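Long-range contacts in Apc35852 (Geobacillus stearothermophilus, PDB 1U9C), which is of unknown function but belongs to the DJ-1/PfpI family, whose members include chaperones, cysteine proteases and glyoxalase-type enzymes: residues G122-A127 with N199-Q204; P145-K150 with R180-V185; V152-D157 with F171-T176. All coordinates share one frame; numbering follows the deposited sequence.

Overall arrangement
Following the chain from the N terminus, contact 1 opens first: strand 124-127 waits some 70 residues for strand 200-203, and the loop it closes encloses both other contacts. Within that loop, 145-150 opens contact 2, which closes when 180-185 returns after helix 173-179. Contact 3 is nested deeper still, joining 152-157 to 171-176 within the loop of contact 2, so the three are nested and none cross. Contact 1 belongs to the central sheet; contacts 2 and 3 build the layer beside it, round the two-stranded sheet 151-152/183-184. Thr-202 OG1 and Thr-153 N, 2.9 Å apart in a probable hydrogen bond, join that layer to the central sheet.

Contact 1: G122-A127 with N199-Q204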
# COMPACT_ATOMS: atom_id res chain seq x y z
N GLY A 122 -0.64 -1.91 -17.63
CA GLY A 122 -1.97 -1.33 -17.54
C GLY A 122 -2.82 -1.92 -16.43
O GLY A 122 -3.99 -1.80 -16.47
N ARG A 123 -2.16 -2.51 -15.44
CA ARG A 123 -2.90 -3.15 -14.36
C ARG A 123 -3.10 -2.13 -13.24
O ARG A 123 -2.57 -1.02 -13.24
CB ARG A 123 -2.11 -4.42 -14.00
CG ARG A 123 -2.36 -5.54 -15.18
CD ARG A 123 -1.55 -6.80 -15.04
NE ARG A 123 -2.29 -8.02 -15.38
CZ ARG A 123 -1.74 -9.23 -15.60
NH1 ARG A 123 -0.43 -9.42 -15.53
NH2 ARG A 123 -2.51 -10.28 -15.86
N ILE A 124 -3.92 -2.51 -12.29
CA ILE A 124 -4.31 -1.59 -11.24
C ILE A 124 -3.23 -1.59 -10.13
O ILE A 124 -2.73 -2.66 -9.73
CB ILE A 124 -5.64 -2.04 -10.69
CG1 ILE A 124 -6.73 -1.96 -11.76
CG2 ILE A 124 -5.96 -1.24 -9.42
CD1 ILE A 124 -7.78 -2.94 -11.60
N ILE A 125 -2.79 -0.40 -9.75
CA ILE A 125 -1.86 -0.23 -8.65
C ILE A 125 -2.57 0.60 -7.60
O ILE A 125 -3.11 1.69 -7.86
CB ILE A 125 -0.63 0.56 -9.10
CG1 ILE A 125 0.17 -0.28 -10.12
CG2 ILE A 125 0.23 0.87 -7.85
CD1 ILE A 125 1.38 0.45 -10.73
N ALA A 126 -2.68 0.03 -6.37
CA ALA A 126 -3.38 0.71 -5.28
C ALA A 126 -2.52 0.76 -4.04
O ALA A 126 -1.79 -0.19 -3.79
CB ALA A 126 -4.66 0.01 -4.98
N ALA A 127 -2.65 1.80 -3.25
CA ALA A 127 -1.84 1.90 -2.03
C ALA A 127 -2.55 2.81 -1.07
O ALA A 127 -3.16 3.84 -1.46
CB ALA A 127 -0.47 2.46 -2.37
N ASN A 199 -5.69 3.99 -13.67
CA ASN A 199 -5.22 2.75 -13.06
C ASN A 199 -4.53 2.89 -11.70
O ASN A 199 -4.14 1.85 -11.12
CB ASN A 199 -4.23 2.04 -13.97
CG ASN A 199 -4.83 1.68 -15.30
OD1 ASN A 199 -6.03 1.43 -15.42
ND2 ASN A 199 -3.99 1.64 -16.31
N LEU A 200 -4.31 4.10 -11.22
CA LEU A 200 -3.60 4.32 -9.98
C LEU A 200 -4.60 4.83 -8.94
O LEU A 200 -5.23 5.89 -9.11
CB LEU A 200 -2.52 5.38 -10.21
CG LEU A 200 -1.63 5.73 -9.07
CD1 LEU A 200 -0.89 4.51 -8.59
CD2 LEU A 200 -0.60 6.80 -9.49
N ILE A 201 -4.71 4.07 -7.86
CA ILE A 201 -5.69 4.36 -6.82
C ILE A 201 -4.95 4.49 -5.48
O ILE A 201 -4.14 3.63 -5.15
CB ILE A 201 -6.66 3.17 -6.78
CG1 ILE A 201 -7.50 3.14 -8.06
CG2 ILE A 201 -7.57 3.24 -5.56
CD1 ILE A 201 -8.26 1.89 -8.29
N THR A 202 -5.21 5.53 -4.73
CA THR A 202 -4.52 5.79 -3.49
C THR A 202 -5.48 6.26 -2.45
O THR A 202 -6.50 6.91 -2.75
CB THR A 202 -3.37 6.80 -3.67
OG1 THR A 202 -3.78 7.96 -4.40
CG2 THR A 202 -2.23 6.20 -4.45
N GLY A 203 -5.12 6.01 -1.19
CA GLY A 203 -5.93 6.38 -0.02
C GLY A 203 -5.03 7.06 0.99
O GLY A 203 -3.84 6.79 1.08
N GLN A 204 -5.59 7.95 1.80
CA GLN A 204 -4.80 8.84 2.67
C GLN A 204 -4.38 8.27 4.01
O GLN A 204 -3.32 8.57 4.50
CB GLN A 204 -5.61 10.11 2.88
CG GLN A 204 -4.84 11.26 3.49
CD GLN A 204 -5.66 12.49 3.63
OE1 GLN A 204 -6.41 12.82 2.73
NE2 GLN A 204 -5.59 13.11 4.78
O HOH W 1 -1.22 0.75 -14.93
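Ile-124 and Ile-201 cross at a slant, the branch methyl CG2 of Ile-124 lying 4.0 Å from CD1, the terminal methyl of Ile-201. The methyl of Ala-126 lies on the same face of the sheet as Ile-201, and its CB comes within 4.2 Å of Ile-201 CB. Helix 209-221 packs on this face, where Val-216 touches Ala-126 and Lys-215 touches Ile-201. On the other face Ile-125 and Leu-200 are paired: with CG anti to the backbone N (chi1 -178°), Leu-200 leans CD1 toward the neighbouring strand, 3.9 Å from Ile-125 CG2 and close to Ile-125 O. Helix 109-120 closes over Ile-125 there, through Leu-115, Phe-118 and Ala-119.

These apolar pairs sit on neighbouring parallel strands of the central sheet, which with helices on both faces forms the alpha/beta sandwich of the DJ-1/PfpI family. The strand directions differ by 10°, and the bonds zigzag between the backbones. Ile-125 N donates to Asn-199 O at 3.0 Å, nearly straight, and Ile-125 O accepts from Ile-201 N. Two residues on, Ala-127 gives its N-H to Ile-201 O and receives that of Gly-203, both bonds being more bent at the hydrogen.

At the start of the pair Asn-199 turns its amide beside the chain leaving helix 109-120. Its ND2 is 3.4 Å from Gly-122 O, but at too poor an angle for a hydrogen bond. A water instead donates to Arg-123 O at 2.8 Å and accepts a weak bond from Asn-199 ND2. Arg-223 engages both sides of this corner, its guanidinium group reaching Asn-199 OD1 and Gly-122 O. At the far end Thr-202 puts CG2 3.9 Å from Ala-127 O, while its hydroxyl has its polar partner in Thr-153.

Contact 2: P145-K150 with R180-V185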
# COMPACT_ATOMS: atom_id res chain seq x y z
N PRO A 145 8.82 8.50 -13.70
CA PRO A 145 8.16 8.06 -12.47
C PRO A 145 6.72 7.66 -12.72
O PRO A 145 5.98 8.36 -13.45
CB PRO A 145 8.20 9.31 -11.59
CG PRO A 145 9.39 9.98 -11.99
CD PRO A 145 9.36 9.86 -13.54
N ILE A 146 6.31 6.53 -12.15
CA ILE A 146 4.93 6.09 -12.27
C ILE A 146 3.92 7.16 -11.84
O ILE A 146 2.87 7.30 -12.47
CB ILE A 146 4.69 4.76 -11.52
CG1 ILE A 146 5.48 3.61 -12.19
CG2 ILE A 146 3.21 4.47 -11.44
CD1 ILE A 146 5.66 2.39 -11.37
N VAL A 147 4.23 7.93 -10.78
CA VAL A 147 3.31 8.98 -10.30
C VAL A 147 3.35 10.32 -11.03
O VAL A 147 2.60 11.23 -10.69
CB VAL A 147 3.49 9.26 -8.80
CG1 VAL A 147 3.31 7.98 -8.03
CG2 VAL A 147 4.85 9.86 -8.47
N LYS A 148 4.27 10.48 -11.98
CA LYS A 148 4.38 11.74 -12.69
C LYS A 148 3.11 12.11 -13.43
O LYS A 148 2.63 11.35 -14.27
CB LYS A 148 5.59 11.72 -13.65
CG LYS A 148 5.70 12.93 -14.56
CD LYS A 148 7.05 13.03 -15.25
CE LYS A 148 7.12 14.23 -16.21
NZ LYS A 148 8.51 14.63 -16.59
N GLY A 149 2.57 13.30 -13.12
CA GLY A 149 1.34 13.80 -13.76
C GLY A 149 0.06 13.14 -13.30
O GLY A 149 -1.01 13.40 -13.84
N LYS A 150 0.17 12.32 -12.27
CA LYS A 150 -0.98 11.58 -11.76
C LYS A 150 -1.52 12.20 -10.47
O LYS A 150 -0.74 12.71 -9.66
CB LYS A 150 -0.59 10.13 -11.45
CG LYS A 150 -0.11 9.31 -12.64
CD LYS A 150 -1.19 9.13 -13.69
CE LYS A 150 -2.22 8.09 -13.25
NZ LYS A 150 -1.76 6.72 -13.58
N ARG A 180 8.43 14.09 -7.07
CA ARG A 180 8.52 13.12 -8.17
C ARG A 180 7.53 13.44 -9.33
O ARG A 180 7.51 12.77 -10.37
CB ARG A 180 8.31 11.68 -7.65
CG ARG A 180 9.38 11.20 -6.63
CD ARG A 180 10.71 10.74 -7.26
NE ARG A 180 11.62 10.17 -6.26
CZ ARG A 180 12.46 10.84 -5.49
NH1 ARG A 180 12.61 12.16 -5.60
NH2 ARG A 180 13.20 10.17 -4.60
N GLY A 181 6.69 14.46 -9.16
CA GLY A 181 5.82 14.93 -10.25
C GLY A 181 4.35 14.65 -10.08
O GLY A 181 3.57 14.88 -10.99
N ALA A 182 3.95 14.10 -8.93
CA ALA A 182 2.54 13.85 -8.66
C ALA A 182 1.77 15.13 -8.35
O ALA A 182 2.33 16.10 -7.82
CB ALA A 182 2.39 12.87 -7.51
N ASN A 183 0.50 15.13 -8.75
CA ASN A 183 -0.45 16.16 -8.37
C ASN A 183 -1.16 15.67 -7.13
O ASN A 183 -2.04 14.80 -7.22
CB ASN A 183 -1.45 16.43 -9.49
CG ASN A 183 -0.78 17.01 -10.69
OD1 ASN A 183 0.05 17.91 -10.56
ND2 ASN A 183 -1.10 16.49 -11.87
N PHE A 184 -0.74 16.18 -5.99
CA PHE A 184 -1.15 15.66 -4.71
C PHE A 184 -2.46 16.31 -4.30
O PHE A 184 -2.68 17.51 -4.52
CB PHE A 184 -0.08 15.93 -3.66
CG PHE A 184 -0.28 15.17 -2.38
CD1 PHE A 184 0.22 13.89 -2.22
CD2 PHE A 184 -1.06 15.70 -1.38
CE1 PHE A 184 0.00 13.18 -1.04
CE2 PHE A 184 -1.30 15.00 -0.23
CZ PHE A 184 -0.77 13.74 -0.05
N VAL A 185 -3.31 15.50 -3.69
CA VAL A 185 -4.59 15.95 -3.20
C VAL A 185 -4.89 15.18 -1.92
O VAL A 185 -4.34 14.08 -1.67
CB VAL A 185 -5.66 15.77 -4.30
CG1 VAL A 185 -5.99 14.31 -4.50
CG2 VAL A 185 -6.89 16.64 -4.02
O HOH W 2 -3.55 15.00 -12.24
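Gly-149 N gives its hydrogen to Gly-181 O at 2.8 Å, a nearly straight bond at the hydrogen (171°), although the donor stands well above the carbonyl plane. Farther along, Asn-183 N donates to Lys-150 O over 2.9 Å. The two bonds run in opposite senses and fasten two overlapping beta turns, type I from Pro-145 to Lys-148 and type II from Val-147 to Lys-150, to the chain leaving helix 173-179. Gly-181 ends that helix in a Schellman motif. Strands 151-152 and 183-184 then carry the pairing on as a small parallel sheet.

The turns supply partners of their own: Pro-145 O accepts from Lys-148 N, and Val-147 O from Lys-150 N. Val-147 O also receives a CA-H...O contact from Ala-182 CA at 3.3 Å. Val-147 CB packs 4.0 Å from Ala-182 CB. Beside them Val-147 CG2 crosses the root of the Arg-180 side chain, whose guanidinium group leads away to Asn-137.

Asn-183 ND2 reaches Gly-149 through a water, which accepts from ND2 at 2.9 Å and gives Gly-149 O a weak bond. The direct grip is wholly backbone to backbone, which implies that the contact probably depends more on the course of the chain, with positive phi at Gly-149 (75°) and Gly-181 (110°), than on side-chain identity.

Contact 3: V152-D157 with F171-T176; sequences VTSFTD and FLLEST
Asp-157 keeps CG beside its own backbone N (chi1 -66°) and Glu-174 extends with CG anti to its N (chi1 163°), torsions that carry each side chain to the start of the other's helix. The two helix starts, 157-163 and 173-179, thus clasp each other, Thr-156 being the N-cap of the first and Leu-172 holding that position in the second. Thr-156 OG1 hydrogen-bonds to Glu-159 OE1, and the side chain also caps a backbone N of the first turn.

Glu-174 OE1 accepts from Asp-157 N at 2.8 Å, met on its anti side; the same oxygen lies against CA and CB of Thr-156. In return Ser-175 OG donates to Asp-157 OD2, which is approached on the syn side at a short 2.5 Å. The two side chains slant across each other, with their carboxylate planes turned 30° apart, and Asp-157 OD1 comes within 4.0 Å of Glu-174 OE1. This closeness of like charges is probably eased by the amide dipoles at the helix starts and by Arg-178, which forms a salt bridge with Glu-174 OE2. Asp-157 OD1 also touches CB of Leu-172 and CB of Glu-174. Between the two segments one water makes three bonds, giving hydrogens to Phe-155 O and Asp-157 OD1, each at 2.8 Å, and accepting from Glu-174 N at 3.0 Å. Replacing Asp-157 by an alanine is likely to leave Ser-175 OG without its acceptor and the water short of one of its three partners.

Phe-155 turns its ring away from the helix to meet that of His-130, the residue following the oxidised Cys-129. Deeper in, Ser-154 sets its CB 3.7 Å from Leu-173 CD2, while its OG donates to Phe-155 O from above the carbonyl plane.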
# COMPACT_ATOMS: atom_id res chain seq x y z
N VAL A 152 -2.77 11.82 -6.89
CA VAL A 152 -2.55 10.86 -5.82
C VAL A 152 -2.75 11.48 -4.47
O VAL A 152 -2.66 12.72 -4.31
CB VAL A 152 -1.17 10.26 -5.84
CG1 VAL A 152 -0.81 9.70 -7.16
CG2 VAL A 152 -0.11 11.25 -5.35
N THR A 153 -2.96 10.61 -3.50
CA THR A 153 -2.92 10.97 -2.10
C THR A 153 -2.05 10.02 -1.32
O THR A 153 -1.61 8.99 -1.84
CB THR A 153 -4.34 11.06 -1.54
OG1 THR A 153 -4.36 11.72 -0.27
CG2 THR A 153 -5.01 9.72 -1.31
N SER A 154 -1.79 10.38 -0.07
CA SER A 154 -1.03 9.55 0.86
C SER A 154 -1.20 10.14 2.23
O SER A 154 -1.75 11.22 2.37
CB SER A 154 0.46 9.48 0.55
OG SER A 154 1.16 10.72 0.81
N PHE A 155 -0.56 9.52 3.22
CA PHE A 155 -0.43 10.12 4.53
C PHE A 155 0.22 11.47 4.32
O PHE A 155 1.21 11.61 3.63
CB PHE A 155 0.49 9.28 5.37
CG PHE A 155 0.30 9.44 6.84
CD1 PHE A 155 -0.80 8.93 7.46
CD2 PHE A 155 1.29 10.02 7.60
CE1 PHE A 155 -0.92 9.01 8.82
CE2 PHE A 155 1.16 10.09 8.97
CZ PHE A 155 0.08 9.58 9.56
N THR A 156 -0.38 12.48 4.91
CA THR A 156 0.06 13.84 4.63
C THR A 156 1.17 14.25 5.55
O THR A 156 1.33 13.71 6.65
CB THR A 156 -1.10 14.84 4.76
OG1 THR A 156 -1.64 14.82 6.09
CG2 THR A 156 -2.25 14.53 3.82
N ASP A 157 1.90 15.27 5.11
CA ASP A 157 2.96 15.84 5.94
C ASP A 157 2.39 16.38 7.23
O ASP A 157 3.04 16.27 8.26
CB ASP A 157 3.68 16.95 5.24
CG ASP A 157 4.46 16.50 4.03
OD1 ASP A 157 4.66 15.29 3.82
OD2 ASP A 157 4.94 17.36 3.25
N PHE A 171 12.48 10.42 4.51
CA PHE A 171 11.94 11.49 3.65
C PHE A 171 10.48 11.65 4.02
O PHE A 171 9.90 10.79 4.68
CB PHE A 171 12.05 11.10 2.18
CG PHE A 171 11.33 9.81 1.85
CD1 PHE A 171 10.03 9.82 1.36
CD2 PHE A 171 11.98 8.59 2.00
CE1 PHE A 171 9.39 8.62 1.07
CE2 PHE A 171 11.35 7.41 1.72
CZ PHE A 171 10.05 7.42 1.24
N LEU A 172 9.85 12.73 3.61
CA LEU A 172 8.42 12.90 3.83
C LEU A 172 7.67 12.44 2.58
O LEU A 172 8.01 12.83 1.47
CB LEU A 172 8.03 14.34 4.20
CG LEU A 172 8.46 14.82 5.58
CD1 LEU A 172 7.89 16.17 5.89
CD2 LEU A 172 8.10 13.79 6.65
N LEU A 173 6.68 11.59 2.76
CA LEU A 173 6.02 10.93 1.65
C LEU A 173 5.24 11.86 0.70
O LEU A 173 5.49 11.85 -0.49
CB LEU A 173 5.12 9.85 2.21
CG LEU A 173 4.33 9.03 1.18
CD1 LEU A 173 5.25 8.47 0.18
CD2 LEU A 173 3.58 7.90 1.85
N GLU A 174 4.38 12.69 1.25
CA GLU A 174 3.62 13.64 0.40
C GLU A 174 4.59 14.55 -0.37
O GLU A 174 4.49 14.75 -1.60
CB GLU A 174 2.67 14.49 1.27
CG GLU A 174 2.14 15.76 0.58
CD GLU A 174 1.26 16.65 1.48
OE1 GLU A 174 1.00 16.36 2.68
OE2 GLU A 174 0.81 17.72 0.96
N SER A 175 5.55 15.10 0.36
CA SER A 175 6.53 16.00 -0.23
C SER A 175 7.28 15.33 -1.36
O SER A 175 7.53 15.92 -2.41
CB SER A 175 7.55 16.40 0.84
OG SER A 175 6.93 17.31 1.73
N THR A 176 7.65 14.07 -1.11
CA THR A 176 8.44 13.35 -2.08
C THR A 176 7.62 12.97 -3.31
O THR A 176 8.10 13.03 -4.46
CB THR A 176 9.20 12.19 -1.37
OG1 THR A 176 10.05 12.76 -0.36
CG2 THR A 176 10.20 11.52 -2.28
O HOH W 3 3.76 12.67 4.16